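Local coordinates for oxidase/hydroxylase (PDB 4XCB), which probably acts as a 2-oxoglutarate-dependent dioxygenase and holds nickel, 2-oxoglutarate and hygromycin B in its double-stranded beta-helix core, at residues Ser34-Leu39 against Val195-Val200; Ser109-Leu112 against Arg117-Gly120; Leu111-Asp116 against Leu169-Ala174; Ile125-His130 against Leu134-Val139. All coordinates share one frame; numbering follows the deposited sequence.

Contact 1 (Ser34-Leu39 against Val195-Val200)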
loop_
_atom_site.group_PDB
_atom_site.type_symbol
_atom_site.label_atom_id
_atom_site.label_comp_id
_atom_site.label_asym_id
_atom_site.label_seq_id
_atom_site.Cartn_x
_atom_site.Cartn_y
_atom_site.Cartn_z
ATOM N N SER A 34 -6.469 -22.378 37.561
ATOM C CA SER A 34 -5.062 -22.768 37.603
ATOM C C SER A 34 -4.149 -21.565 37.376
ATOM O O SER A 34 -3.135 -21.401 38.049
ATOM C CB SER A 34 -4.786 -23.852 36.559
ATOM O OG SER A 34 -3.399 -24.040 36.369
ATOM N N PHE A 35 -4.514 -20.718 36.417
ATOM C CA PHE A 35 -3.694 -19.548 36.119
ATOM C C PHE A 35 -3.738 -18.525 37.270
ATOM O O PHE A 35 -2.717 -17.954 37.646
ATOM C CB PHE A 35 -4.156 -18.896 34.811
ATOM C CG PHE A 35 -4.053 -19.789 33.601
ATOM C CD1 PHE A 35 -3.031 -20.709 33.464
ATOM C CD2 PHE A 35 -4.986 -19.687 32.588
ATOM C CE1 PHE A 35 -2.937 -21.513 32.325
ATOM C CE2 PHE A 35 -4.904 -20.488 31.460
ATOM C CZ PHE A 35 -3.890 -21.405 31.331
ATOM N N ARG A 36 -4.922 -18.288 37.824
ATOM C CA ARG A 36 -5.056 -17.383 38.962
ATOM C C ARG A 36 -4.240 -17.854 40.159
ATOM O O ARG A 36 -3.532 -17.069 40.782
ATOM C CB ARG A 36 -6.511 -17.258 39.384
ATOM C CG ARG A 36 -7.406 -16.580 38.394
ATOM C CD ARG A 36 -8.823 -16.689 38.923
ATOM N NE ARG A 36 -9.764 -15.849 38.213
ATOM C CZ ARG A 36 -11.059 -16.132 38.123
ATOM N NH1 ARG A 36 -11.520 -17.242 38.684
ATOM N NH2 ARG A 36 -11.889 -15.324 37.471
ATOM N N SER A 37 -4.360 -19.139 40.481
ATOM C CA SER A 37 -3.606 -19.720 41.590
ATOM C C SER A 37 -2.116 -19.508 41.427
ATOM O O SER A 37 -1.428 -19.128 42.374
ATOM C CB SER A 37 -3.885 -21.217 41.718
ATOM O OG SER A 37 -2.899 -21.837 42.542
ATOM N N GLU A 38 -1.616 -19.763 40.221
ATOM C CA GLU A 38 -0.194 -19.618 39.948
ATOM C C GLU A 38 0.260 -18.164 40.129
ATOM O O GLU A 38 1.268 -17.909 40.781
ATOM C CB GLU A 38 0.137 -20.118 38.542
ATOM C CG GLU A 38 1.634 -20.144 38.237
ATOM C CD GLU A 38 2.357 -21.375 38.786
ATOM O OE1 GLU A 38 1.844 -22.030 39.712
ATOM O OE2 GLU A 38 3.450 -21.691 38.278
ATOM N N LEU A 39 -0.499 -17.206 39.593
ATOM C CA LEU A 39 -0.117 -15.802 39.740
ATOM C C LEU A 39 -0.028 -15.393 41.204
ATOM O O LEU A 39 0.862 -14.642 41.594
ATOM C CB LEU A 39 -1.098 -14.894 39.009
ATOM C CG LEU A 39 -1.037 -14.915 37.483
ATOM C CD1 LEU A 39 -2.226 -14.157 36.949
ATOM C CD2 LEU A 39 0.251 -14.303 36.956
ATOM N N VAL A 195 -15.274 -8.382 28.169
ATOM C CA VAL A 195 -14.790 -9.754 28.084
ATOM C C VAL A 195 -15.156 -10.559 29.316
ATOM O O VAL A 195 -15.455 -9.995 30.369
ATOM C CB VAL A 195 -13.239 -9.812 27.902
ATOM C CG1 VAL A 195 -12.835 -9.301 26.524
ATOM C CG2 VAL A 195 -12.539 -9.027 28.995
ATOM N N ARG A 196 -15.110 -11.880 29.176
ATOM C CA ARG A 196 -15.303 -12.793 30.297
ATOM C C ARG A 196 -14.000 -13.501 30.604
ATOM O O ARG A 196 -13.129 -13.599 29.735
ATOM C CB ARG A 196 -16.400 -13.812 29.988
ATOM C CG ARG A 196 -17.772 -13.183 29.873
ATOM C CD ARG A 196 -18.307 -12.745 31.228
ATOM N NE ARG A 196 -19.741 -12.480 31.139
ATOM C CZ ARG A 196 -20.535 -12.211 32.173
ATOM N NH1 ARG A 196 -20.046 -12.166 33.406
ATOM N NH2 ARG A 196 -21.829 -11.987 31.967
ATOM N N SER A 197 -13.856 -13.949 31.847
ATOM C CA SER A 197 -12.704 -14.729 32.268
ATOM C C SER A 197 -12.564 -15.948 31.354
ATOM O O SER A 197 -13.528 -16.687 31.149
ATOM C CB SER A 197 -12.863 -15.134 33.745
ATOM O OG SER A 197 -11.765 -15.903 34.185
ATOM N N GLY A 198 -11.378 -16.133 30.773
ATOM C CA GLY A 198 -11.154 -17.240 29.858
ATOM C C GLY A 198 -11.200 -16.863 28.387
ATOM O O GLY A 198 -10.836 -17.666 27.513
ATOM N N ASP A 199 -11.657 -15.648 28.106
ATOM C CA ASP A 199 -11.618 -15.108 26.750
ATOM C C ASP A 199 -10.200 -14.712 26.360
ATOM O O ASP A 199 -9.392 -14.345 27.215
ATOM C CB ASP A 199 -12.502 -13.866 26.612
ATOM C CG ASP A 199 -13.984 -14.151 26.758
ATOM O OD1 ASP A 199 -14.399 -15.334 26.755
ATOM O OD2 ASP A 199 -14.746 -13.156 26.843
ATOM N N VAL A 200 -9.926 -14.745 25.062
ATOM C CA VAL A 200 -8.663 -14.256 24.510
ATOM C C VAL A 200 -8.953 -13.042 23.620
ATOM O O VAL A 200 -9.820 -13.111 22.757
ATOM C CB VAL A 200 -7.962 -15.336 23.688
ATOM C CG1 VAL A 200 -6.748 -14.765 22.972
ATOM C CG2 VAL A 200 -7.536 -16.505 24.592
#
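Arg36, on the outward side of helix 29-40, reaches across to Ser197 in the loop between strands 190-193 and 200-204 of the double-stranded beta-helix. The two segments meet through this one pair of side chains, which buries about 55 Å² in all; the nearest CA atoms, those of Arg36 and Ser197, stay 10.5 Å apart. The arginine CG lies beside the backbone N and anti to the carbonyl carbon (chi1 -67°), and the chain then runs extended from CG to NE, carrying the guanidinium from the helix to the loop. From the other side Ser197 sends OG out anti to its own backbone N (chi1 180°), toward the guanidinium, which it approaches obliquely. Contact is made at the end of the arginine: NH2 lies 3.9 Å from Ser197 CB, and the hydroxyl comes nearer still, but at an angle too poor for a hydrogen bond. The guanidinium is instead oriented by NE, which donates to the carbonyl O of Leu145. Ser197 sits in a type II turn from Arg196 to Asp199, closed by a backbone bond from Asp199 N to Arg196 O and reinforced by the Asp199 side chain, whose OD2 accepts from Arg196 N at 2.7 Å, met from above the carboxylate plane. Asp147 holds the backbone N of Ser197 from the neighbouring loop. The turn is therefore fixed by its own bonds and by Asp147, while the helix only brushes it at the protein surface, where Arg36 NH2 stands 3.3 Å from Ser197 OG.

Contact 2 (Ser109-Leu112 against Arg117-Gly120)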
loop_
_atom_site.group_PDB
_atom_site.type_symbol
_atom_site.label_atom_id
_atom_site.label_comp_id
_atom_site.label_asym_id
_atom_site.label_seq_id
_atom_site.Cartn_x
_atom_site.Cartn_y
_atom_site.Cartn_z
ATOM N N SER A 109 0.042 5.747 12.754
ATOM C CA SER A 109 0.762 6.907 12.231
ATOM C C SER A 109 1.215 7.945 13.265
ATOM O O SER A 109 1.441 9.112 12.915
ATOM C CB SER A 109 -0.093 7.608 11.172
ATOM O OG SER A 109 -0.208 6.809 10.004
ATOM N N GLU A 110 1.395 7.537 14.517
ATOM C CA GLU A 110 1.832 8.474 15.537
ATOM C C GLU A 110 3.278 8.860 15.298
ATOM O O GLU A 110 4.024 8.118 14.634
ATOM C CB GLU A 110 1.624 7.887 16.930
ATOM C CG GLU A 110 0.145 7.580 17.181
ATOM C CD GLU A 110 -0.746 8.807 16.995
ATOM O OE1 GLU A 110 -0.474 9.828 17.644
ATOM O OE2 GLU A 110 -1.703 8.749 16.202
ATOM N N LEU A 111 3.672 10.010 15.836
ATOM C CA LEU A 111 4.960 10.606 15.506
ATOM C C LEU A 111 6.049 10.255 16.500
ATOM O O LEU A 111 5.789 9.925 17.658
ATOM C CB LEU A 111 4.831 12.131 15.407
ATOM C CG LEU A 111 3.695 12.629 14.518
ATOM C CD1 LEU A 111 3.554 14.148 14.606
ATOM C CD2 LEU A 111 3.908 12.186 13.076
ATOM N N LEU A 112 7.286 10.321 16.021
ATOM C CA LEU A 112 8.464 10.183 16.863
ATOM C C LEU A 112 9.494 11.176 16.361
ATOM O O LEU A 112 9.760 11.232 15.163
ATOM C CB LEU A 112 9.008 8.752 16.825
ATOM C CG LEU A 112 10.351 8.479 17.504
ATOM C CD1 LEU A 112 10.273 8.722 18.995
ATOM C CD2 LEU A 112 10.812 7.045 17.219
ATOM N N ARG A 117 14.919 14.880 12.498
ATOM C CA ARG A 117 13.751 14.520 11.712
ATOM C C ARG A 117 12.640 13.943 12.572
ATOM O O ARG A 117 12.875 13.411 13.658
ATOM C CB ARG A 117 14.125 13.502 10.630
ATOM C CG ARG A 117 14.437 12.124 11.187
ATOM C CD ARG A 117 15.102 11.235 10.153
ATOM N NE ARG A 117 16.500 11.607 9.962
ATOM C CZ ARG A 117 17.221 11.285 8.890
ATOM N NH1 ARG A 117 16.670 10.594 7.900
ATOM N NH2 ARG A 117 18.491 11.668 8.811
ATOM N N GLN A 118 11.429 14.039 12.054
ATOM C CA GLN A 118 10.273 13.408 12.666
ATOM C C GLN A 118 9.753 12.276 11.768
ATOM O O GLN A 118 9.587 12.459 10.564
ATOM C CB GLN A 118 9.202 14.466 12.895
ATOM C CG GLN A 118 7.947 13.980 13.514
ATOM C CD GLN A 118 6.973 15.116 13.726
ATOM O OE1 GLN A 118 6.238 15.504 12.811
ATOM N NE2 GLN A 118 6.976 15.674 14.933
ATOM N N VAL A 119 9.505 11.102 12.338
ATOM C CA VAL A 119 8.997 9.994 11.535
ATOM C C VAL A 119 7.596 9.608 11.987
ATOM O O VAL A 119 7.215 9.865 13.132
ATOM C CB VAL A 119 9.946 8.767 11.597
ATOM C CG1 VAL A 119 11.301 9.128 11.030
ATOM C CG2 VAL A 119 10.106 8.261 13.039
ATOM N N GLY A 120 6.821 9.020 11.077
ATOM C CA GLY A 120 5.437 8.673 11.353
ATOM C C GLY A 120 5.059 7.227 11.096
ATOM O O GLY A 120 3.877 6.891 11.018
#
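Leu112 and Val119 form an antiparallel hydrogen-bonded pair in the small hairpin of strands 112-113 and 118-119, and the backbone around them is the tight part of the contact. Leu112 N donates to Val119 O at 2.9 Å, and Val119 N returns the bond to Leu112 O at 2.8 Å. Beyond this pair the chains remain close without further N-H bonds: Leu111 CA points its hydrogen at Val119 O, and Ser109 CA approaches Gly120 O at 3.3 Å as another CA-H...O contact. Gly120, with no side chain, brings its CA to 3.6 Å from Glu110 O. Packing is equally close beside the strands. There Gln118 sets CG anti to its backbone N (chi1 180°) and stays extended beyond it, which lays the amide obliquely across Leu111; OE1 comes within 3.5 Å of Leu111 CD1, while NE2 is engaged by Asp113.

The Arg117 end is the loose one. Its side chain stays 6.2 Å or more from 109-112, and its guanidinium is held by Asn83 and Asp80 of the second subunit. Leu112 and Val119 send their side chains to one face of the sheet, where Leu112 CB meets Val119 CG2 at 4.0 Å; Leu112 remains partly exposed and packs on Pro85 of the second subunit, with Val119 on Tyr135 of the same chain.

The chemistry implies a hairpin whose register is set by two backbone bonds, while Gly120 N and Gln118 O, not used across the pair, bond to the second subunit.

Contact 3 (Leu111-Asp116 against Leu169-Ala174)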
loop_
_atom_site.group_PDB
_atom_site.type_symbol
_atom_site.label_atom_id
_atom_site.label_comp_id
_atom_site.label_asym_id
_atom_site.label_seq_id
_atom_site.Cartn_x
_atom_site.Cartn_y
_atom_site.Cartn_z
ATOM N N LEU A 111 3.672 10.010 15.836
ATOM C CA LEU A 111 4.960 10.606 15.506
ATOM C C LEU A 111 6.049 10.255 16.500
ATOM O O LEU A 111 5.789 9.925 17.658
ATOM C CB LEU A 111 4.831 12.131 15.407
ATOM C CG LEU A 111 3.695 12.629 14.518
ATOM C CD1 LEU A 111 3.554 14.148 14.606
ATOM C CD2 LEU A 111 3.908 12.186 13.076
ATOM N N LEU A 112 7.286 10.321 16.021
ATOM C CA LEU A 112 8.464 10.183 16.863
ATOM C C LEU A 112 9.494 11.176 16.361
ATOM O O LEU A 112 9.760 11.232 15.163
ATOM C CB LEU A 112 9.008 8.752 16.825
ATOM C CG LEU A 112 10.351 8.479 17.504
ATOM C CD1 LEU A 112 10.273 8.722 18.995
ATOM C CD2 LEU A 112 10.812 7.045 17.219
ATOM N N ASP A 113 10.031 11.984 17.272
ATOM C CA ASP A 113 11.068 12.942 16.928
ATOM C C ASP A 113 12.406 12.252 17.108
ATOM O O ASP A 113 12.677 11.691 18.177
ATOM C CB ASP A 113 11.002 14.195 17.806
ATOM C CG ASP A 113 9.670 14.916 17.704
ATOM O OD1 ASP A 113 9.047 14.887 16.621
ATOM O OD2 ASP A 113 9.241 15.516 18.715
ATOM N N LEU A 114 13.234 12.290 16.067
ATOM C CA LEU A 114 14.549 11.657 16.118
ATOM C C LEU A 114 15.707 12.643 16.044
ATOM O O LEU A 114 16.809 12.281 15.627
ATOM C CB LEU A 114 14.692 10.644 14.988
ATOM C CG LEU A 114 13.745 9.452 15.051
ATOM C CD1 LEU A 114 13.889 8.616 13.802
ATOM C CD2 LEU A 114 14.043 8.625 16.287
ATOM N N GLY A 115 15.467 13.885 16.444
ATOM C CA GLY A 115 16.542 14.859 16.502
ATOM C C GLY A 115 16.616 15.724 15.261
ATOM O O GLY A 115 16.312 16.917 15.304
ATOM N N ASP A 116 17.016 15.122 14.145
ATOM C CA ASP A 116 17.108 15.864 12.893
ATOM C C ASP A 116 15.899 15.621 11.989
ATOM O O ASP A 116 15.857 16.106 10.856
ATOM C CB ASP A 116 18.400 15.502 12.157
ATOM C CG ASP A 116 18.399 14.078 11.626
ATOM O OD1 ASP A 116 17.707 13.205 12.205
ATOM O OD2 ASP A 116 19.102 13.832 10.622
ATOM N N LEU A 169 -2.667 11.352 15.725
ATOM C CA LEU A 169 -3.765 11.836 16.556
ATOM C C LEU A 169 -3.269 12.556 17.811
ATOM O O LEU A 169 -3.781 13.613 18.176
ATOM C CB LEU A 169 -4.670 10.673 16.949
ATOM C CG LEU A 169 -5.866 11.083 17.815
ATOM C CD1 LEU A 169 -6.922 11.788 16.974
ATOM C CD2 LEU A 169 -6.450 9.885 18.528
ATOM N N LEU A 170 -2.258 12.007 18.468
ATOM C CA LEU A 170 -1.927 12.485 19.795
ATOM C C LEU A 170 -1.159 13.808 19.828
ATOM O O LEU A 170 -1.332 14.599 20.758
ATOM C CB LEU A 170 -1.152 11.404 20.546
ATOM C CG LEU A 170 -2.015 10.168 20.836
ATOM C CD1 LEU A 170 -1.293 9.212 21.802
ATOM C CD2 LEU A 170 -3.395 10.564 21.385
ATOM N N ARG A 171 -0.315 14.051 18.828
ATOM C CA ARG A 171 0.567 15.217 18.865
ATOM C C ARG A 171 -0.243 16.520 18.806
ATOM O O ARG A 171 0.019 17.445 19.569
ATOM C CB ARG A 171 1.593 15.163 17.724
ATOM C CG ARG A 171 2.706 16.205 17.795
ATOM C CD ARG A 171 3.654 15.959 18.964
ATOM N NE ARG A 171 4.407 14.707 18.848
ATOM C CZ ARG A 171 5.635 14.610 18.348
ATOM N NH1 ARG A 171 6.263 15.689 17.904
ATOM N NH2 ARG A 171 6.242 13.428 18.297
ATOM N N GLU A 172 -1.231 16.575 17.916
ATOM C CA GLU A 172 -2.037 17.784 17.754
ATOM C C GLU A 172 -2.836 18.069 19.017
ATOM O O GLU A 172 -2.955 19.221 19.427
ATOM C CB GLU A 172 -2.971 17.671 16.541
ATOM C CG GLU A 172 -3.800 16.396 16.466
ATOM C CD GLU A 172 -5.233 16.549 16.966
ATOM O OE1 GLU A 172 -5.916 15.507 17.092
ATOM O OE2 GLU A 172 -5.681 17.695 17.226
ATOM N N ARG A 173 -3.366 17.016 19.637
ATOM C CA ARG A 173 -4.110 17.165 20.885
ATOM C C ARG A 173 -3.232 17.789 21.955
ATOM O O ARG A 173 -3.663 18.675 22.692
ATOM C CB ARG A 173 -4.648 15.817 21.372
ATOM C CG ARG A 173 -5.712 15.217 20.482
ATOM C CD ARG A 173 -6.519 14.159 21.232
ATOM N NE ARG A 173 -7.258 14.724 22.361
ATOM C CZ ARG A 173 -8.411 15.379 22.254
ATOM N NH1 ARG A 173 -8.968 15.570 21.064
ATOM N NH2 ARG A 173 -9.006 15.854 23.341
ATOM N N ALA A 174 -1.991 17.323 22.026
ATOM C CA ALA A 174 -1.031 17.859 22.976
ATOM C C ALA A 174 -0.742 19.332 22.685
ATOM O O ALA A 174 -0.713 20.161 23.594
ATOM C CB ALA A 174 0.243 17.048 22.945
#
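Arg171 places CG anti to its backbone N (chi1 -170°) and then bends at both chi2 and chi3, which folds the chain over Leu111 and delivers the guanidinium to Asp113; the aspartate in turn holds CG beside its own backbone N (chi1 -59°). The pair ties the start of helix 170-175 to the beta hairpin of strands 112-113 and 118-119, two peripheral elements away from the metal and cosubstrate residues, with the Leu112 side chain about 8 Å from the bound hygromycin. Leu111 lies over one face of the arginine's flat group. Its CD1 stands above the centre of the guanidinium, and CB lies 3.5 Å from NH2, while nearer the helix the same CD1 packs against the arginine methylenes, 3.8 Å from Arg171 CB. The leucine and arginine chains cross at a slant.

Asp113 and Arg171 approach each other from opposite directions and form a salt bridge that is not the coplanar, two-nitrogen kind: carboxylate and guanidinium planes stand 88° apart, and both oxygens share NH1. The bond to OD2, at 3.1 Å, is bent and weak. OD1 also accepts from Gln118 NE2. On the arginine, NE makes another salt bridge, with Asp254, and the two carboxylates together fix the position and rotation of the guanidinium. Glu110 adds a further tie between hairpin and helix by accepting from the N atoms of Leu169 and Leu170. The straighter of the two bonds to Asp113 runs from Arg171 NH1 in the guanidinium plane to the syn side of OD1, over 3.2 Å.

Contact 4 (Ile125-His130 against Leu134-Val139)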
loop_
_atom_site.group_PDB
_atom_site.type_symbol
_atom_site.label_atom_id
_atom_site.label_comp_id
_atom_site.label_asym_id
_atom_site.label_seq_id
_atom_site.Cartn_x
_atom_site.Cartn_y
_atom_site.Cartn_z
ATOM N N ILE A 125 5.354 -2.322 14.119
ATOM C CA ILE A 125 3.930 -2.565 14.074
ATOM C C ILE A 125 3.320 -2.292 12.707
ATOM O O ILE A 125 2.109 -2.283 12.567
ATOM C CB ILE A 125 3.157 -1.692 15.106
ATOM C CG1 ILE A 125 3.620 -0.234 15.020
ATOM C CG2 ILE A 125 3.333 -2.258 16.513
ATOM C CD1 ILE A 125 2.778 0.749 15.838
ATOM N N THR A 126 4.165 -2.044 11.716
ATOM C CA THR A 126 3.700 -1.760 10.369
ATOM C C THR A 126 3.315 -3.070 9.681
ATOM O O THR A 126 4.128 -3.984 9.529
ATOM C CB THR A 126 4.775 -0.980 9.587
ATOM O OG1 THR A 126 4.890 0.341 10.138
ATOM C CG2 THR A 126 4.410 -0.862 8.141
ATOM N N HIS A 127 2.049 -3.174 9.293
ATOM C CA HIS A 127 1.526 -4.443 8.852
ATOM C C HIS A 127 0.982 -4.365 7.441
ATOM O O HIS A 127 0.759 -3.279 6.895
ATOM C CB HIS A 127 0.447 -4.924 9.819
ATOM C CG HIS A 127 -0.670 -3.950 9.990
ATOM N ND1 HIS A 127 -1.856 -4.059 9.299
ATOM C CD2 HIS A 127 -0.779 -2.841 10.756
ATOM C CE1 HIS A 127 -2.651 -3.061 9.638
ATOM N NE2 HIS A 127 -2.022 -2.306 10.520
ATOM N N THR A 128 0.801 -5.524 6.836
ATOM C CA THR A 128 0.343 -5.540 5.464
ATOM C C THR A 128 -0.508 -6.772 5.178
ATOM O O THR A 128 -0.860 -7.540 6.082
ATOM C CB THR A 128 1.563 -5.447 4.508
ATOM O OG1 THR A 128 1.142 -5.221 3.160
ATOM C CG2 THR A 128 2.385 -6.694 4.562
ATOM N N TYR A 129 -0.876 -6.906 3.915
ATOM C CA TYR A 129 -1.730 -7.977 3.429
ATOM C C TYR A 129 -1.257 -8.377 2.039
ATOM O O TYR A 129 -0.909 -7.521 1.223
ATOM C CB TYR A 129 -3.212 -7.531 3.393
ATOM C CG TYR A 129 -4.097 -8.497 2.652
ATOM C CD1 TYR A 129 -4.301 -8.381 1.285
ATOM C CD2 TYR A 129 -4.721 -9.538 3.320
ATOM C CE1 TYR A 129 -5.091 -9.278 0.603
ATOM C CE2 TYR A 129 -5.516 -10.433 2.651
ATOM C CZ TYR A 129 -5.711 -10.292 1.290
ATOM O OH TYR A 129 -6.513 -11.200 0.636
ATOM N N HIS A 130 -1.253 -9.672 1.760
ATOM C CA HIS A 130 -0.789 -10.154 0.478
ATOM C C HIS A 130 -1.337 -11.549 0.205
ATOM O O HIS A 130 -1.181 -12.461 1.028
ATOM C CB HIS A 130 0.750 -10.145 0.457
ATOM C CG HIS A 130 1.354 -10.612 -0.828
ATOM N ND1 HIS A 130 1.227 -9.917 -2.013
ATOM C CD2 HIS A 130 2.098 -11.707 -1.109
ATOM C CE1 HIS A 130 1.893 -10.554 -2.964
ATOM N NE2 HIS A 130 2.434 -11.641 -2.438
ATOM N N LEU A 134 -2.880 -12.068 6.089
ATOM C CA LEU A 134 -2.410 -10.944 6.898
ATOM C C LEU A 134 -0.980 -11.153 7.353
ATOM O O LEU A 134 -0.581 -12.264 7.698
ATOM C CB LEU A 134 -3.281 -10.747 8.123
ATOM C CG LEU A 134 -4.677 -10.216 7.808
ATOM C CD1 LEU A 134 -5.572 -10.569 8.970
ATOM C CD2 LEU A 134 -4.644 -8.718 7.590
ATOM N N TYR A 135 -0.220 -10.064 7.350
ATOM C CA TYR A 135 1.140 -10.065 7.855
ATOM C C TYR A 135 1.294 -8.943 8.888
ATOM O O TYR A 135 1.607 -7.814 8.538
ATOM C CB TYR A 135 2.140 -9.898 6.703
ATOM C CG TYR A 135 2.133 -11.051 5.733
ATOM C CD1 TYR A 135 2.879 -12.200 5.989
ATOM C CD2 TYR A 135 1.388 -11.001 4.568
ATOM C CE1 TYR A 135 2.898 -13.267 5.097
ATOM C CE2 TYR A 135 1.396 -12.066 3.662
ATOM C CZ TYR A 135 2.148 -13.198 3.941
ATOM O OH TYR A 135 2.159 -14.274 3.077
ATOM N N CYS A 136 1.035 -9.251 10.158
ATOM C CA CYS A 136 1.206 -8.275 11.234
ATOM C C CYS A 136 2.407 -8.661 12.065
ATOM O O CYS A 136 2.443 -9.752 12.618
ATOM C CB CYS A 136 -0.030 -8.200 12.130
ATOM S SG CYS A 136 -1.564 -7.958 11.220
ATOM N N PRO A 137 3.393 -7.767 12.163
ATOM C CA PRO A 137 4.636 -8.220 12.796
ATOM C C PRO A 137 4.606 -8.253 14.330
ATOM O O PRO A 137 5.485 -8.897 14.904
ATOM C CB PRO A 137 5.663 -7.207 12.291
ATOM C CG PRO A 137 4.880 -5.975 12.067
ATOM C CD PRO A 137 3.518 -6.415 11.592
ATOM N N TYR A 138 3.666 -7.588 14.990
ATOM C CA TYR A 138 3.668 -7.606 16.443
ATOM C C TYR A 138 2.241 -7.760 16.901
ATOM O O TYR A 138 1.447 -6.835 16.745
ATOM C CB TYR A 138 4.285 -6.324 17.020
ATOM C CG TYR A 138 4.852 -6.467 18.415
ATOM C CD1 TYR A 138 6.174 -6.146 18.675
ATOM C CD2 TYR A 138 4.078 -6.940 19.459
ATOM C CE1 TYR A 138 6.707 -6.280 19.942
ATOM C CE2 TYR A 138 4.596 -7.072 20.732
ATOM C CZ TYR A 138 5.909 -6.742 20.970
ATOM O OH TYR A 138 6.456 -6.873 22.236
ATOM N N VAL A 139 1.906 -8.937 17.420
ATOM C CA VAL A 139 0.569 -9.179 17.939
ATOM C C VAL A 139 0.640 -9.725 19.364
ATOM O O VAL A 139 1.651 -10.332 19.792
ATOM C CB VAL A 139 -0.227 -10.143 17.039
ATOM C CG1 VAL A 139 -0.316 -9.583 15.600
ATOM C CG2 VAL A 139 0.414 -11.497 17.032
HETATM O O HOH W 1 0.656 -14.400 1.034
#
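Thr128 and Tyr135 are joined by a pair of backbone hydrogen bonds, Thr128 N to Tyr135 O at 3.0 Å and Tyr135 N to Thr128 O at 2.9 Å. Above this rung their side chains cross on one face, where Thr128 CG2 touches Tyr135 CB at 3.9 Å. On the other face Tyr129 and Leu134, the next and non-hydrogen-bonded pair, meet loosely through their CD2 atoms. The Tyr135 ring lies along the opposing strand toward His130, with CE2 at its edge 3.8 Å from His130 CB; a water donating to His130 O also bonds to Tyr135 OH, lying in the plane of the ring.

In the other direction the strands give way to irregular chain. His127 CB rests 3.4 Å from Tyr135 O. Its CG sits between the backbone N and the carbonyl carbon (chi1 57°), which leads the ring away from the 134-139 segment; Cys136 SG meets it obliquely, 4.9 Å from the ring centroid. Pro137 fills the next position, its CD 3.2 Å from Thr126 O, and Ile125 CG2 packs on Tyr138 CB.

An outer shell fixes these groups. His163 accepts from His127 NE2, and Glu90 of the hygromycin pocket holds Tyr138 OH. Tyr135 OH also bonds Gly120 N of the second subunit, whereas Tyr129 stacks edge-to-face with Phe167 of the third subunit and reaches Asp131 of the fourth with its hydroxyl. The whole is a beta hairpin of strands 128-130 and 133-135 that projects into the tetramer interface, its second arm leading back into strand 139-144 of the double-stranded beta-helix.

Overall arrangement
Contacts 2 and 3 share Leu111 and Leu112, their centres only 6 Å apart: contact 2 closes a peripheral hairpin with backbone hydrogen bonds, and contact 3 fastens it to helix 170-175 with a salt bridge over a leucine. Contact 4 is a second hairpin, richer in buried side chains and closer to the hygromycin pocket; like contact 2 it touches the second subunit, and like contact 3 the third. Contact 1 stands apart, about 37 Å between centres from contacts 2 and 3, as a slight surface meeting of helix and loop without a cross-segment bond. Contacts 2 and 4 are partly buried; contacts 1 and 3 depend on surface arginines.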